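Local atomic coordinates of envelope protein (White spot syndrome virus, PDB entry 7DDA), a protein that forms part of the viral envelope and, through sulfate-binding sites in its C-terminal domain, probably binds heparin-like sulfated sugars. Residues 94-105 and 143-154. Sequence-based numbering, arbitrary orientation.
Sequences NTKKLLYGLRNK and NEEGKYGFLIPK. With SO4 (sulfate ion), chain B.
Arg103 starts with CG anti to its backbone N (chi1 -159°) and bends at chi3, which brings its guanidinium beside the start of strand 145-153, at Asn143 and Glu145. There NH1 donates to Asn143 O at 3.0 Å, with the oxygen at the guanidinium edge and the nitrogen above the carbonyl plane. Glu145 CB, placed by the backbone, lies over one face of the guanidinium; CG, set between the backbone N and the carbonyl carbon (chi1 73°), starts an extended chain that carries OE1 toward Arg103 and Tyr83. This OE1, hydrogen-bonded to Tyr83 OH, makes only a long salt bridge to Arg103 NH2 (3.9 Å); it stands well out of the guanidinium plane, and the attraction is one of charge alone.

Between the strands runs an antiparallel ladder in which Lys96, Leu98, Tyr100 and Leu102 form hydrogen-bonded pairs with Ile152, Phe150, Tyr148 and Gly146. Leu98 N to Phe150 O (2.8 Å) is nearly straight. On the face carrying these side chains, Leu98 CD1 meets Ile152 CD1 at 4.0 Å, and the rings of Tyr100 and Phe150 approach edge to edge, CD2 to CD2 at 4.3 Å. On the other face, Leu99 CD1 rests against Tyr148 O (3.5 Å) above Gly149.

A sulfate, probably from the crystallisation liquor, accepts a bond from Lys147 N to its O3 (2.7 Å) and another from Asn136 ND2, consistent with the sulfate-binding role of this domain.

These are the central strands of a four-stranded antiparallel sheet, flanked by strands 80-89 and 131-135. Leu98, Tyr100, Leu102 and Phe150 pack onto strand 160-170 of the second sheet, and Tyr148 and Phe150 onto its neighbour 110-120, closing the core of a beta sandwich.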
loop_
_atom_site.group_PDB
_atom_site.type_symbol
_atom_site.label_atom_id
_atom_site.label_comp_id
_atom_site.label_asym_id
_atom_site.label_seq_id
_atom_site.Cartn_x
_atom_site.Cartn_y
_atom_site.Cartn_z
ATOM N N ASN A 94 10.851 2.685 -24.567
ATOM C CA ASN A 94 10.868 3.466 -23.341
ATOM C C ASN A 94 9.870 2.970 -22.313
ATOM O O ASN A 94 9.988 3.324 -21.133
ATOM C CB ASN A 94 10.574 4.936 -23.638
ATOM C CG ASN A 94 11.747 5.637 -24.254
ATOM O OD1 ASN A 94 11.901 5.626 -25.477
ATOM N ND2 ASN A 94 12.608 6.232 -23.410
ATOM N N THR A 95 8.886 2.176 -22.732
ATOM C CA THR A 95 7.908 1.628 -21.812
ATOM C C THR A 95 7.776 0.131 -22.027
ATOM O O THR A 95 8.207 -0.445 -23.031
ATOM C CB THR A 95 6.524 2.286 -21.941
ATOM O OG1 THR A 95 5.976 2.055 -23.248
ATOM C CG2 THR A 95 6.610 3.788 -21.663
ATOM N N LYS A 96 7.128 -0.472 -21.052
ATOM C CA LYS A 96 6.993 -1.904 -20.915
ATOM C C LYS A 96 5.538 -2.153 -20.555
ATOM O O LYS A 96 4.977 -1.424 -19.727
ATOM C CB LYS A 96 7.912 -2.378 -19.798
ATOM C CG LYS A 96 8.174 -3.827 -19.748
ATOM C CD LYS A 96 9.504 -4.085 -20.393
ATOM C CE LYS A 96 9.799 -5.539 -20.363
ATOM N NZ LYS A 96 10.512 -6.000 -21.573
ATOM N N LYS A 97 4.912 -3.143 -21.181
ATOM C CA LYS A 97 3.541 -3.517 -20.834
ATOM C C LYS A 97 3.553 -4.913 -20.222
ATOM O O LYS A 97 3.946 -5.879 -20.885
ATOM C CB LYS A 97 2.626 -3.455 -22.049
ATOM C CG LYS A 97 1.235 -3.939 -21.781
ATOM C CD LYS A 97 0.505 -3.077 -20.776
ATOM C CE LYS A 97 -0.839 -3.713 -20.384
ATOM N NZ LYS A 97 -1.634 -4.229 -21.548
ATOM N N LEU A 98 3.152 -5.011 -18.952
ATOM C CA LEU A 98 3.219 -6.250 -18.187
ATOM C C LEU A 98 1.805 -6.667 -17.822
ATOM O O LEU A 98 1.084 -5.913 -17.161
ATOM C CB LEU A 98 4.061 -6.079 -16.919
ATOM C CG LEU A 98 5.510 -5.656 -17.159
ATOM C CD1 LEU A 98 6.262 -5.550 -15.839
ATOM C CD2 LEU A 98 6.208 -6.624 -18.110
ATOM N N LEU A 99 1.410 -7.866 -18.229
ATOM C CA LEU A 99 0.029 -8.285 -18.056
ATOM C C LEU A 99 -0.013 -9.593 -17.287
ATOM O O LEU A 99 0.666 -10.555 -17.653
ATOM C CB LEU A 99 -0.671 -8.412 -19.414
ATOM C CG LEU A 99 -2.074 -9.000 -19.426
ATOM C CD1 LEU A 99 -3.012 -8.147 -18.596
ATOM C CD2 LEU A 99 -2.573 -9.088 -20.867
ATOM N N TYR A 100 -0.826 -9.629 -16.233
ATOM C CA TYR A 100 -0.944 -10.788 -15.363
ATOM C C TYR A 100 -2.389 -11.244 -15.277
ATOM O O TYR A 100 -3.318 -10.459 -15.491
ATOM C CB TYR A 100 -0.387 -10.467 -13.968
ATOM C CG TYR A 100 1.078 -10.177 -14.081
ATOM C CD1 TYR A 100 2.017 -11.204 -14.025
ATOM C CD2 TYR A 100 1.524 -8.885 -14.341
ATOM C CE1 TYR A 100 3.366 -10.943 -14.179
ATOM C CE2 TYR A 100 2.874 -8.618 -14.501
ATOM C CZ TYR A 100 3.786 -9.645 -14.424
ATOM O OH TYR A 100 5.123 -9.353 -14.584
ATOM N N GLY A 101 -2.565 -12.525 -14.976
ATOM C CA GLY A 101 -3.877 -13.089 -14.705
ATOM C C GLY A 101 -3.924 -13.696 -13.316
ATOM O O GLY A 101 -2.951 -14.300 -12.862
ATOM N N LEU A 102 -5.058 -13.529 -12.642
ATOM C CA LEU A 102 -5.348 -14.225 -11.395
ATOM C C LEU A 102 -6.586 -15.090 -11.610
ATOM O O LEU A 102 -7.659 -14.574 -11.948
ATOM C CB LEU A 102 -5.571 -13.231 -10.243
ATOM C CG LEU A 102 -5.926 -13.792 -8.854
ATOM C CD1 LEU A 102 -5.369 -12.921 -7.722
ATOM C CD2 LEU A 102 -7.432 -13.968 -8.678
ATOM N N ARG A 103 -6.449 -16.392 -11.393
ATOM C CA ARG A 103 -7.578 -17.307 -11.506
ATOM C C ARG A 103 -8.095 -17.720 -10.134
ATOM O O ARG A 103 -7.325 -18.172 -9.272
ATOM C CB ARG A 103 -7.210 -18.554 -12.307
ATOM C CG ARG A 103 -8.441 -19.249 -12.877
ATOM C CD ARG A 103 -8.071 -20.498 -13.670
ATOM N NE ARG A 103 -7.193 -20.209 -14.801
ATOM C CZ ARG A 103 -7.582 -19.644 -15.945
ATOM N NH1 ARG A 103 -8.854 -19.306 -16.139
ATOM N NH2 ARG A 103 -6.697 -19.413 -16.907
ATOM N N ASN A 104 -9.405 -17.568 -9.947
ATOM C CA ASN A 104 -10.086 -18.079 -8.768
ATOM C C ASN A 104 -10.100 -19.605 -8.825
ATOM O O ASN A 104 -10.646 -20.198 -9.759
ATOM C CB ASN A 104 -11.502 -17.498 -8.709
ATOM C CG ASN A 104 -12.331 -18.027 -7.528
ATOM O OD1 ASN A 104 -11.853 -18.795 -6.678
ATOM N ND2 ASN A 104 -13.587 -17.599 -7.473
ATOM N N LYS A 105 -9.469 -20.243 -7.845
ATOM C CA LYS A 105 -9.436 -21.697 -7.755
ATOM C C LYS A 105 -10.203 -22.225 -6.548
ATOM O O LYS A 105 -10.011 -23.377 -6.159
ATOM C CB LYS A 105 -7.993 -22.185 -7.704
ATOM C CG LYS A 105 -7.189 -21.775 -8.906
ATOM C CD LYS A 105 -7.620 -22.581 -10.098
ATOM C CE LYS A 105 -6.595 -23.628 -10.394
ATOM N NZ LYS A 105 -7.041 -24.521 -11.486
ATOM N N ASN A 143 -12.634 -20.786 -11.435
ATOM C CA ASN A 143 -11.838 -21.046 -12.632
ATOM C C ASN A 143 -11.929 -19.921 -13.654
ATOM O O ASN A 143 -11.354 -20.037 -14.745
ATOM C CB ASN A 143 -12.197 -22.386 -13.277
ATOM C CG ASN A 143 -11.664 -23.548 -12.472
ATOM O OD1 ASN A 143 -10.490 -23.546 -12.074
ATOM N ND2 ASN A 143 -12.518 -24.527 -12.190
ATOM N N GLU A 144 -12.607 -18.830 -13.337
ATOM C CA GLU A 144 -12.502 -17.640 -14.157
ATOM C C GLU A 144 -11.281 -16.815 -13.730
ATOM O O GLU A 144 -10.833 -16.883 -12.585
ATOM C CB GLU A 144 -13.784 -16.831 -14.052
ATOM C CG GLU A 144 -13.755 -15.597 -14.892
ATOM C CD GLU A 144 -15.010 -14.794 -14.755
ATOM O OE1 GLU A 144 -15.899 -15.229 -13.971
ATOM O OE2 GLU A 144 -15.089 -13.735 -15.426
ATOM N N GLU A 145 -10.705 -16.078 -14.676
ATOM C CA GLU A 145 -9.531 -15.256 -14.410
ATOM C C GLU A 145 -9.891 -13.777 -14.443
ATOM O O GLU A 145 -10.797 -13.351 -15.172
ATOM C CB GLU A 145 -8.408 -15.509 -15.425
ATOM C CG GLU A 145 -8.704 -14.917 -16.797
ATOM C CD GLU A 145 -7.581 -15.102 -17.819
ATOM O OE1 GLU A 145 -6.477 -15.580 -17.447
ATOM O OE2 GLU A 145 -7.824 -14.775 -19.010
ATOM N N GLY A 146 -9.175 -13.011 -13.623
ATOM C CA GLY A 146 -9.083 -11.566 -13.769
ATOM C C GLY A 146 -7.722 -11.197 -14.344
ATOM O O GLY A 146 -6.694 -11.743 -13.934
ATOM N N LYS A 147 -7.727 -10.279 -15.302
ATOM C CA LYS A 147 -6.503 -9.831 -15.960
ATOM C C LYS A 147 -6.145 -8.425 -15.491
ATOM O O LYS A 147 -7.001 -7.531 -15.489
ATOM C CB LYS A 147 -6.652 -9.864 -17.483
ATOM C CG LYS A 147 -6.947 -11.259 -18.014
ATOM C CD LYS A 147 -6.746 -11.391 -19.523
ATOM C CE LYS A 147 -7.620 -10.430 -20.314
ATOM N NZ LYS A 147 -9.066 -10.656 -20.160
ATOM N N TYR A 148 -4.872 -8.228 -15.133
ATOM C CA TYR A 148 -4.383 -6.963 -14.591
ATOM C C TYR A 148 -3.134 -6.538 -15.348
ATOM O O TYR A 148 -2.120 -7.240 -15.328
ATOM C CB TYR A 148 -4.139 -7.113 -13.087
ATOM C CG TYR A 148 -5.457 -7.513 -12.446
ATOM C CD1 TYR A 148 -6.464 -6.570 -12.251
ATOM C CD2 TYR A 148 -5.735 -8.837 -12.137
ATOM C CE1 TYR A 148 -7.688 -6.923 -11.736
ATOM C CE2 TYR A 148 -6.974 -9.203 -11.614
ATOM C CZ TYR A 148 -7.938 -8.241 -11.420
ATOM O OH TYR A 148 -9.160 -8.585 -10.895
ATOM N N GLY A 149 -3.217 -5.405 -16.039
ATOM C CA GLY A 149 -2.155 -4.947 -16.922
ATOM C C GLY A 149 -1.536 -3.643 -16.442
ATOM O O GLY A 149 -2.243 -2.729 -16.010
ATOM N N PHE A 150 -0.216 -3.561 -16.546
ATOM C CA PHE A 150 0.511 -2.405 -16.056
ATOM C C PHE A 150 1.401 -1.856 -17.158
ATOM O O PHE A 150 2.100 -2.618 -17.832
ATOM C CB PHE A 150 1.307 -2.792 -14.820
ATOM C CG PHE A 150 0.455 -3.409 -13.752
ATOM C CD1 PHE A 150 -0.277 -2.607 -12.881
ATOM C CD2 PHE A 150 0.330 -4.787 -13.655
ATOM C CE1 PHE A 150 -1.082 -3.168 -11.907
ATOM C CE2 PHE A 150 -0.480 -5.363 -12.680
ATOM C CZ PHE A 150 -1.181 -4.553 -11.803
ATOM N N LEU A 151 1.338 -0.545 -17.367
ATOM C CA LEU A 151 2.276 0.153 -18.238
ATOM C C LEU A 151 3.356 0.748 -17.352
ATOM O O LEU A 151 3.058 1.578 -16.488
ATOM C CB LEU A 151 1.581 1.261 -19.022
ATOM C CG LEU A 151 2.393 2.049 -20.055
ATOM C CD1 LEU A 151 3.050 1.171 -21.127
ATOM C CD2 LEU A 151 1.513 3.120 -20.674
ATOM N N ILE A 152 4.593 0.311 -17.525
ATOM C CA ILE A 152 5.649 0.879 -16.686
ATOM C C ILE A 152 6.706 1.552 -17.560
ATOM O O ILE A 152 6.896 1.162 -18.723
ATOM C CB ILE A 152 6.291 -0.175 -15.757
ATOM C CG1 ILE A 152 7.143 -1.159 -16.547
ATOM C CG2 ILE A 152 5.241 -0.903 -14.931
ATOM C CD1 ILE A 152 8.028 -2.019 -15.674
ATOM N N PRO A 153 7.386 2.584 -17.060
ATOM C CA PRO A 153 8.577 3.076 -17.753
ATOM C C PRO A 153 9.675 2.034 -17.680
ATOM O O PRO A 153 9.741 1.250 -16.728
ATOM C CB PRO A 153 8.959 4.337 -16.968
ATOM C CG PRO A 153 7.791 4.628 -16.070
ATOM C CD PRO A 153 7.133 3.317 -15.813
ATOM N N LYS A 154 10.519 2.009 -18.715
ATOM C CA LYS A 154 11.742 1.218 -18.670
ATOM C C LYS A 154 12.503 1.504 -17.387
ATOM O O LYS A 154 12.698 2.660 -17.014
ATOM C CB LYS A 154 12.617 1.538 -19.881
ATOM C CG LYS A 154 13.921 0.761 -19.963
ATOM C CD LYS A 154 14.810 1.364 -21.065
ATOM C CE LYS A 154 14.814 2.906 -20.998
ATOM N NZ LYS A 154 15.161 3.629 -22.273
HETATM S S SO4 B . -10.430 -9.835 -17.240
HETATM O O1 SO4 B . -11.631 -9.039 -17.516
HETATM O O2 SO4 B . -10.650 -10.655 -16.081
HETATM O O3 SO4 B . -9.376 -8.875 -16.953
HETATM O O4 SO4 B . -10.081 -10.617 -18.395
#